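Side-chain contacts in protein MJ1225 (Methanocaldococcus jannaschii, PDB 3KH5), which is of unknown function but binds AMP and ADP through its four CBS domains and is a putative archaeal homologue of the AMPK gamma subunit: residues 56-61 with 169-174; 29-34 with 198-203. All blocks are in the same frame, centred on the assembly; numbering follows the deposited sequence.

Interaction 1 of 2, residues 56-61 with 169-174; sequences DIVDFM and DVARTM. With ADP (adenosine-5'-diphosphate), chain D.
Val58 of helix 54-63 meets Ala171 of helix 167-177 where the two backbones come nearest, their CA atoms 5.9 Å apart. From CB, which points at the partner helix, the valine forks. CG1 stands anti to the backbone N (chi1 171°), and this torsion carries it across to the facing helix, where it lies 3.7 Å from Ala171 CB and almost as near to Ala171 CA. The same methyl comes more loosely to Met174 SD, at 4.4 Å. The small alanine side chain is consistent with so close an approach of the backbones; the contact is wholly apolar and buried, and Val175 and Ser196 also touch Val58. The two helices come from different CBS motifs, the first and the third. As in the AMPK gamma subunit, motifs 1 and 2 probably form one Bateman module and motifs 3 and 4 another, so this contact would join the two modules. At the start of the first segment, Asp56 performs the ribose recognition familiar from nucleotide-binding CBS domains. Its carboxylate takes the two sugar hydroxyls of ADP as a fork, OD1 accepting from O3' at 2.6 Å and OD2 from O2' also at 2.6 Å. Lys66 forms a salt bridge with OD1 and the backbone N of Thr53 bonds to OD2, fixing the rotation of the carboxylate. Shortening this residue to alanine removes the carboxylate, which would probably leave both ribose hydroxyls without acceptors and Lys66 without its anionic mate. ADP is also hydrogen-bonded to Thr53 OG1, to the backbone N of Ile95 and Gly116, and to Arg37 and Arg180.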
loop_
_atom_site.group_PDB
_atom_site.type_symbol
_atom_site.label_atom_id
_atom_site.label_comp_id
_atom_site.label_asym_id
_atom_site.label_seq_id
_atom_site.Cartn_x
_atom_site.Cartn_y
_atom_site.Cartn_z
ATOM N N ASP A 56 7.648 1.976 -0.384
ATOM C CA ASP A 56 9.065 2.191 -0.659
ATOM C C ASP A 56 9.347 3.652 -0.985
ATOM O O ASP A 56 10.407 4.182 -0.642
ATOM C CB ASP A 56 9.511 1.324 -1.828
ATOM C CG ASP A 56 9.436 -0.148 -1.517
ATOM O OD1 ASP A 56 10.039 -0.569 -0.508
ATOM O OD2 ASP A 56 8.788 -0.886 -2.291
ATOM N N ILE A 57 8.397 4.287 -1.670
ATOM C CA ILE A 57 8.505 5.702 -2.017
ATOM C C ILE A 57 8.380 6.557 -0.758
ATOM O O ILE A 57 9.111 7.533 -0.596
ATOM C CB ILE A 57 7.435 6.147 -3.057
ATOM C CG1 ILE A 57 7.554 5.353 -4.369
ATOM C CG2 ILE A 57 7.501 7.677 -3.306
ATOM C CD1 ILE A 57 8.859 5.555 -5.150
ATOM N N VAL A 58 7.456 6.185 0.127
ATOM C CA VAL A 58 7.290 6.862 1.426
ATOM C C VAL A 58 8.551 6.746 2.302
ATOM O O VAL A 58 8.921 7.691 3.006
ATOM C CB VAL A 58 6.020 6.363 2.171
ATOM C CG1 VAL A 58 5.961 6.886 3.606
ATOM C CG2 VAL A 58 4.771 6.789 1.417
ATOM N N ASP A 59 9.198 5.586 2.239
ATOM C CA ASP A 59 10.499 5.335 2.868
ATOM C C ASP A 59 11.565 6.307 2.317
ATOM O O ASP A 59 12.200 7.058 3.067
ATOM C CB ASP A 59 10.855 3.866 2.578
ATOM C CG ASP A 59 12.100 3.382 3.304
ATOM O OD1 ASP A 59 13.021 4.178 3.565
ATOM O OD2 ASP A 59 12.169 2.163 3.581
ATOM N N PHE A 60 11.728 6.272 0.996
ATOM C CA PHE A 60 12.601 7.162 0.229
ATOM C C PHE A 60 12.404 8.650 0.546
ATOM O O PHE A 60 13.373 9.398 0.662
ATOM C CB PHE A 60 12.347 6.884 -1.257
ATOM C CG PHE A 60 13.044 7.816 -2.202
ATOM C CD1 PHE A 60 14.429 7.795 -2.336
ATOM C CD2 PHE A 60 12.305 8.679 -3.008
ATOM C CE1 PHE A 60 15.069 8.645 -3.234
ATOM C CE2 PHE A 60 12.935 9.533 -3.909
ATOM C CZ PHE A 60 14.319 9.516 -4.023
ATOM N N MET A 61 11.148 9.065 0.693
ATOM C CA MET A 61 10.810 10.463 0.964
ATOM C C MET A 61 11.216 10.945 2.356
ATOM O O MET A 61 11.227 12.153 2.610
ATOM C CB MET A 61 9.310 10.687 0.783
ATOM C CG MET A 61 8.859 10.924 -0.652
ATOM S SD MET A 61 7.063 10.755 -0.868
ATOM C CE MET A 61 6.442 11.115 0.783
ATOM N N ASP A 169 7.018 12.973 9.626
ATOM C CA ASP A 169 6.845 12.147 10.833
ATOM C C ASP A 169 5.805 11.051 10.646
ATOM O O ASP A 169 5.979 9.938 11.140
ATOM C CB ASP A 169 6.483 13.007 12.052
ATOM C CG ASP A 169 7.568 14.016 12.407
ATOM O OD1 ASP A 169 8.764 13.646 12.431
ATOM O OD2 ASP A 169 7.221 15.186 12.670
ATOM N N VAL A 170 4.717 11.372 9.948
ATOM C CA VAL A 170 3.730 10.364 9.578
ATOM C C VAL A 170 4.366 9.291 8.688
ATOM O O VAL A 170 4.062 8.108 8.834
ATOM C CB VAL A 170 2.502 10.996 8.887
ATOM C CG1 VAL A 170 1.553 9.924 8.348
ATOM C CG2 VAL A 170 1.771 11.901 9.859
ATOM N N ALA A 171 5.254 9.707 7.781
ATOM C CA ALA A 171 5.979 8.780 6.902
ATOM C C ALA A 171 6.799 7.757 7.686
ATOM O O ALA A 171 6.852 6.574 7.331
ATOM C CB ALA A 171 6.876 9.551 5.941
ATOM N N ARG A 172 7.463 8.237 8.735
ATOM C CA ARG A 172 8.182 7.386 9.671
ATOM C C ARG A 172 7.242 6.379 10.298
ATOM O O ARG A 172 7.536 5.187 10.331
ATOM C CB ARG A 172 8.781 8.243 10.770
ATOM C CG ARG A 172 9.995 8.993 10.342
ATOM C CD ARG A 172 11.204 8.258 10.832
ATOM N NE ARG A 172 12.105 9.213 11.452
ATOM C CZ ARG A 172 13.424 9.084 11.492
ATOM N NH1 ARG A 172 14.016 8.030 10.941
ATOM N NH2 ARG A 172 14.159 10.018 12.083
ATOM N N THR A 173 6.105 6.872 10.788
ATOM C CA THR A 173 5.113 6.024 11.434
ATOM C C THR A 173 4.653 4.925 10.487
ATOM O O THR A 173 4.561 3.769 10.893
ATOM C CB THR A 173 3.898 6.832 11.947
ATOM O OG1 THR A 173 4.350 7.881 12.810
ATOM C CG2 THR A 173 2.938 5.945 12.725
ATOM N N MET A 174 4.380 5.280 9.232
ATOM C CA MET A 174 3.924 4.299 8.249
ATOM C C MET A 174 4.982 3.227 7.998
ATOM O O MET A 174 4.694 2.027 8.050
ATOM C CB MET A 174 3.567 4.979 6.921
ATOM C CG MET A 174 2.277 5.782 6.923
ATOM S SD MET A 174 1.973 6.546 5.312
ATOM C CE MET A 174 0.380 7.310 5.631
HETATM P PB ADP D . 1.778 -4.762 1.178
HETATM O O1B ADP D . 1.494 -5.003 2.621
HETATM O O2B ADP D . 0.559 -3.958 0.457
HETATM O O3B ADP D . 1.983 -6.111 0.308
HETATM P PA ADP D . 2.951 -2.390 1.028
HETATM O O1A ADP D . 3.128 -1.627 2.283
HETATM O O2A ADP D . 3.234 -1.575 -0.355
HETATM O O3A ADP D . 3.119 -3.962 0.921
HETATM O "O5'" ADP D . 4.596 -2.513 1.006
HETATM C "C5'" ADP D . 5.438 -2.703 2.186
HETATM C "C4'" ADP D . 6.859 -3.233 1.817
HETATM O "O4'" ADP D . 6.721 -4.634 1.419
HETATM C "C3'" ADP D . 7.557 -2.503 0.650
HETATM O "O3'" ADP D . 8.951 -2.366 0.957
HETATM C "C2'" ADP D . 7.341 -3.450 -0.535
HETATM O "O2'" ADP D . 8.384 -3.341 -1.517
HETATM C "C1'" ADP D . 7.393 -4.812 0.148
HETATM N N9 ADP D . 6.662 -5.842 -0.647
HETATM C C8 ADP D . 5.427 -5.791 -1.160
HETATM N N7 ADP D . 5.166 -6.938 -1.800
HETATM C C5 ADP D . 6.239 -7.715 -1.690
HETATM C C6 ADP D . 6.570 -8.990 -2.131
HETATM N N6 ADP D . 5.707 -9.712 -2.840
HETATM N N1 ADP D . 7.783 -9.482 -1.827
HETATM C C2 ADP D . 8.662 -8.780 -1.120
HETATM N N3 ADP D . 8.377 -7.562 -0.686
HETATM C C4 ADP D . 7.183 -7.016 -0.957
#

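Interaction 2 of 2, residues 29-34 with 198-203; sequences TMNENK and DFIKLL. With AMP (adenosine monophosphate), chain C.
Asn31, on helix 23-33, directs its amide at Ile200 of helix 196-203, beside the point where the backbones are nearest, the CA atoms of Asn31 and Lys201 being 7.2 Å apart. The isoleucine presents CG2, the branch anti to its backbone N, to this amide; the detail of the fit is uncertain, because the model sets the amide oxygen too close to the methyl. Asn31 ND2 lies 3.6 Å from Ile200 O, a polar approach too long to count as a hydrogen bond here. What sets the amide lies outside the pair: Arg36 donates through NH2 to Asn31 OD1, giving the oxygen a polar partner. Ile200 in turn is backed by Ile57 of helix 54-63. Near the end of helix 23-33, Asn33 ND2 folds back onto Thr29 O at 2.8 Å, while Asn33 N reaches that oxygen from the opposite face of the carbonyl plane. On the facing helix, Asp198 belongs to the AMP site of this CBS module: OD1 accepts from ribose O3' at 2.8 Å and OD2 from O2' at 3.0 Å, with Thr195 N also bonded to OD2. Lys201, extended beyond CG, brings NZ to 3.7 Å from AMP O3'. Lys34 NZ lies 5.5 Å from Lys201 NZ; the two ammonium groups, neither in contact with the phosphate, would probably add positive potential near the AMP, though Lys34 is an exposed residue whose position may be influenced by crystal packing.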
loop_
_atom_site.group_PDB
_atom_site.type_symbol
_atom_site.label_atom_id
_atom_site.label_comp_id
_atom_site.label_asym_id
_atom_site.label_seq_id
_atom_site.Cartn_x
_atom_site.Cartn_y
_atom_site.Cartn_z
ATOM N N THR A 29 4.632 5.910 -13.608
ATOM C CA THR A 29 4.004 4.630 -13.902
ATOM C C THR A 29 2.941 4.314 -12.836
ATOM O O THR A 29 1.796 3.977 -13.177
ATOM C CB THR A 29 5.067 3.510 -14.036
ATOM O OG1 THR A 29 6.084 3.924 -14.961
ATOM C CG2 THR A 29 4.443 2.219 -14.536
ATOM N N MET A 30 3.307 4.463 -11.560
ATOM C CA MET A 30 2.388 4.248 -10.434
ATOM C C MET A 30 1.156 5.126 -10.519
ATOM O O MET A 30 0.026 4.632 -10.490
ATOM C CB MET A 30 3.075 4.543 -9.101
ATOM C CG MET A 30 3.991 3.457 -8.609
ATOM S SD MET A 30 4.537 3.809 -6.932
ATOM C CE MET A 30 3.289 2.933 -5.999
ATOM N N ASN A 31 1.392 6.433 -10.603
ATOM C CA ASN A 31 0.322 7.419 -10.617
ATOM C C ASN A 31 -0.586 7.282 -11.820
ATOM O O ASN A 31 -1.799 7.459 -11.706
ATOM C CB ASN A 31 0.885 8.841 -10.553
ATOM C CG ASN A 31 1.030 9.340 -9.135
ATOM O OD1 ASN A 31 1.151 8.550 -8.202
ATOM N ND2 ASN A 31 1.011 10.659 -8.964
ATOM N N GLU A 32 0.006 6.968 -12.970
ATOM C CA GLU A 32 -0.743 6.885 -14.220
ATOM C C GLU A 32 -1.654 5.672 -14.253
ATOM O O GLU A 32 -2.870 5.805 -14.411
ATOM C CB GLU A 32 0.200 6.863 -15.426
ATOM C CG GLU A 32 0.658 8.242 -15.875
ATOM C CD GLU A 32 1.818 8.198 -16.858
ATOM O OE1 GLU A 32 1.972 7.184 -17.575
ATOM O OE2 GLU A 32 2.577 9.189 -16.917
ATOM N N ASN A 33 -1.058 4.494 -14.091
ATOM C CA ASN A 33 -1.777 3.230 -14.181
ATOM C C ASN A 33 -2.664 2.924 -12.975
ATOM O O ASN A 33 -3.423 1.950 -12.998
ATOM C CB ASN A 33 -0.785 2.087 -14.394
ATOM C CG ASN A 33 -0.025 2.216 -15.693
ATOM O OD1 ASN A 33 -0.567 1.973 -16.771
ATOM N ND2 ASN A 33 1.243 2.598 -15.600
ATOM N N LYS A 34 -2.558 3.750 -11.933
ATOM C CA LYS A 34 -3.299 3.577 -10.671
ATOM C C LYS A 34 -2.850 2.346 -9.876
ATOM O O LYS A 34 -3.402 2.047 -8.811
ATOM C CB LYS A 34 -4.815 3.545 -10.910
ATOM C CG LYS A 34 -5.604 4.400 -9.910
ATOM C CD LYS A 34 -6.999 3.808 -9.685
ATOM C CE LYS A 34 -7.835 4.697 -8.769
ATOM N NZ LYS A 34 -7.246 4.849 -7.402
ATOM N N ASP A 198 -1.753 8.937 -0.818
ATOM C CA ASP A 198 -1.865 10.385 -0.640
ATOM C C ASP A 198 -0.508 11.072 -0.762
ATOM O O ASP A 198 -0.409 12.177 -1.303
ATOM C CB ASP A 198 -2.478 10.703 0.727
ATOM C CG ASP A 198 -3.920 10.251 0.839
ATOM O OD1 ASP A 198 -4.705 10.516 -0.095
ATOM O OD2 ASP A 198 -4.277 9.631 1.864
ATOM N N PHE A 199 0.531 10.410 -0.256
ATOM C CA PHE A 199 1.883 10.950 -0.320
ATOM C C PHE A 199 2.415 10.963 -1.776
ATOM O O PHE A 199 3.081 11.934 -2.175
ATOM C CB PHE A 199 2.830 10.251 0.689
ATOM C CG PHE A 199 2.466 10.480 2.163
ATOM C CD1 PHE A 199 1.418 11.331 2.531
ATOM C CD2 PHE A 199 3.199 9.863 3.180
ATOM C CE1 PHE A 199 1.093 11.541 3.877
ATOM C CE2 PHE A 199 2.883 10.073 4.532
ATOM C CZ PHE A 199 1.826 10.913 4.875
ATOM N N ILE A 200 2.089 9.924 -2.565
ATOM C CA ILE A 200 2.442 9.892 -4.003
ATOM C C ILE A 200 1.694 10.961 -4.794
ATOM O O ILE A 200 2.269 11.619 -5.680
ATOM C CB ILE A 200 2.088 8.547 -4.716
ATOM C CG1 ILE A 200 2.451 7.302 -3.867
ATOM C CG2 ILE A 200 2.792 8.462 -6.101
ATOM C CD1 ILE A 200 3.938 7.152 -3.598
ATOM N N LYS A 201 0.403 11.101 -4.500
ATOM C CA LYS A 201 -0.457 12.066 -5.177
ATOM C C LYS A 201 0.021 13.488 -4.925
ATOM O O LYS A 201 -0.038 14.334 -5.821
ATOM C CB LYS A 201 -1.905 11.922 -4.711
ATOM C CG LYS A 201 -2.628 10.686 -5.227
ATOM C CD LYS A 201 -4.008 10.595 -4.591
ATOM C CE LYS A 201 -4.920 9.647 -5.352
ATOM N NZ LYS A 201 -6.243 9.506 -4.678
ATOM N N LEU A 202 0.487 13.745 -3.703
ATOM C CA LEU A 202 1.064 15.039 -3.361
ATOM C C LEU A 202 2.269 15.350 -4.248
ATOM O O LEU A 202 2.414 16.475 -4.721
ATOM C CB LEU A 202 1.448 15.100 -1.878
ATOM C CG LEU A 202 1.934 16.459 -1.354
ATOM C CD1 LEU A 202 0.884 17.558 -1.545
ATOM C CD2 LEU A 202 2.320 16.361 0.107
ATOM N N LEU A 203 3.113 14.343 -4.481
ATOM C CA LEU A 203 4.303 14.491 -5.319
ATOM C C LEU A 203 3.986 14.882 -6.756
ATOM O O LEU A 203 4.683 15.708 -7.347
ATOM C CB LEU A 203 5.135 13.208 -5.308
ATOM C CG LEU A 203 6.040 12.991 -4.093
ATOM C CD1 LEU A 203 6.857 11.728 -4.289
ATOM C CD2 LEU A 203 6.956 14.191 -3.847
HETATM P P AMP C . -5.246 3.298 -0.815
HETATM O O1P AMP C . -5.011 2.723 -2.164
HETATM O O2P AMP C . -3.856 3.498 -0.017
HETATM O O3P AMP C . -6.132 2.319 0.126
HETATM O "O5'" AMP C . -5.963 4.733 -0.830
HETATM C "C5'" AMP C . -6.456 5.366 -2.036
HETATM C "C4'" AMP C . -7.327 6.569 -1.666
HETATM O "O4'" AMP C . -8.429 6.023 -0.886
HETATM C "C3'" AMP C . -6.499 7.473 -0.732
HETATM O "O3'" AMP C . -6.749 8.865 -1.019
HETATM C "C2'" AMP C . -7.033 7.121 0.655
HETATM O "O2'" AMP C . -6.972 8.265 1.515
HETATM C "C1'" AMP C . -8.486 6.735 0.360
HETATM N N9 AMP C . -9.058 5.822 1.394
HETATM C C8 AMP C . -8.515 4.691 1.854
HETATM N N7 AMP C . -9.315 4.148 2.771
HETATM C C5 AMP C . -10.372 4.942 2.895
HETATM C C6 AMP C . -11.515 4.894 3.678
HETATM N N6 AMP C . -11.701 3.887 4.530
HETATM N N1 AMP C . -12.425 5.879 3.559
HETATM C C2 AMP C . -12.247 6.887 2.709
HETATM N N3 AMP C . -11.165 6.960 1.946
HETATM C C4 AMP C . -10.217 6.006 2.018
#

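Interactions 1 and 2 lie about 15 Å apart, centre to centre, and both join CBS motif 1 to CBS motif 3. Along the chain the order is 29-34, 56-61, 169-174, 198-203, so interaction 2 brackets interaction 1. They also touch directly: Met61 SD lies 3.6 Å from Leu203 CD1, and Val170 CG1 packs on Phe199 CZ. Helices 23-33, 54-63, 167-177 and 196-203 thus form one continuous packed interface. Helices 54-63 and 196-203 each carry an aspartate holding a nucleotide ribose, so this packing places an ADP-binding and an AMP-binding residue on neighbouring helices.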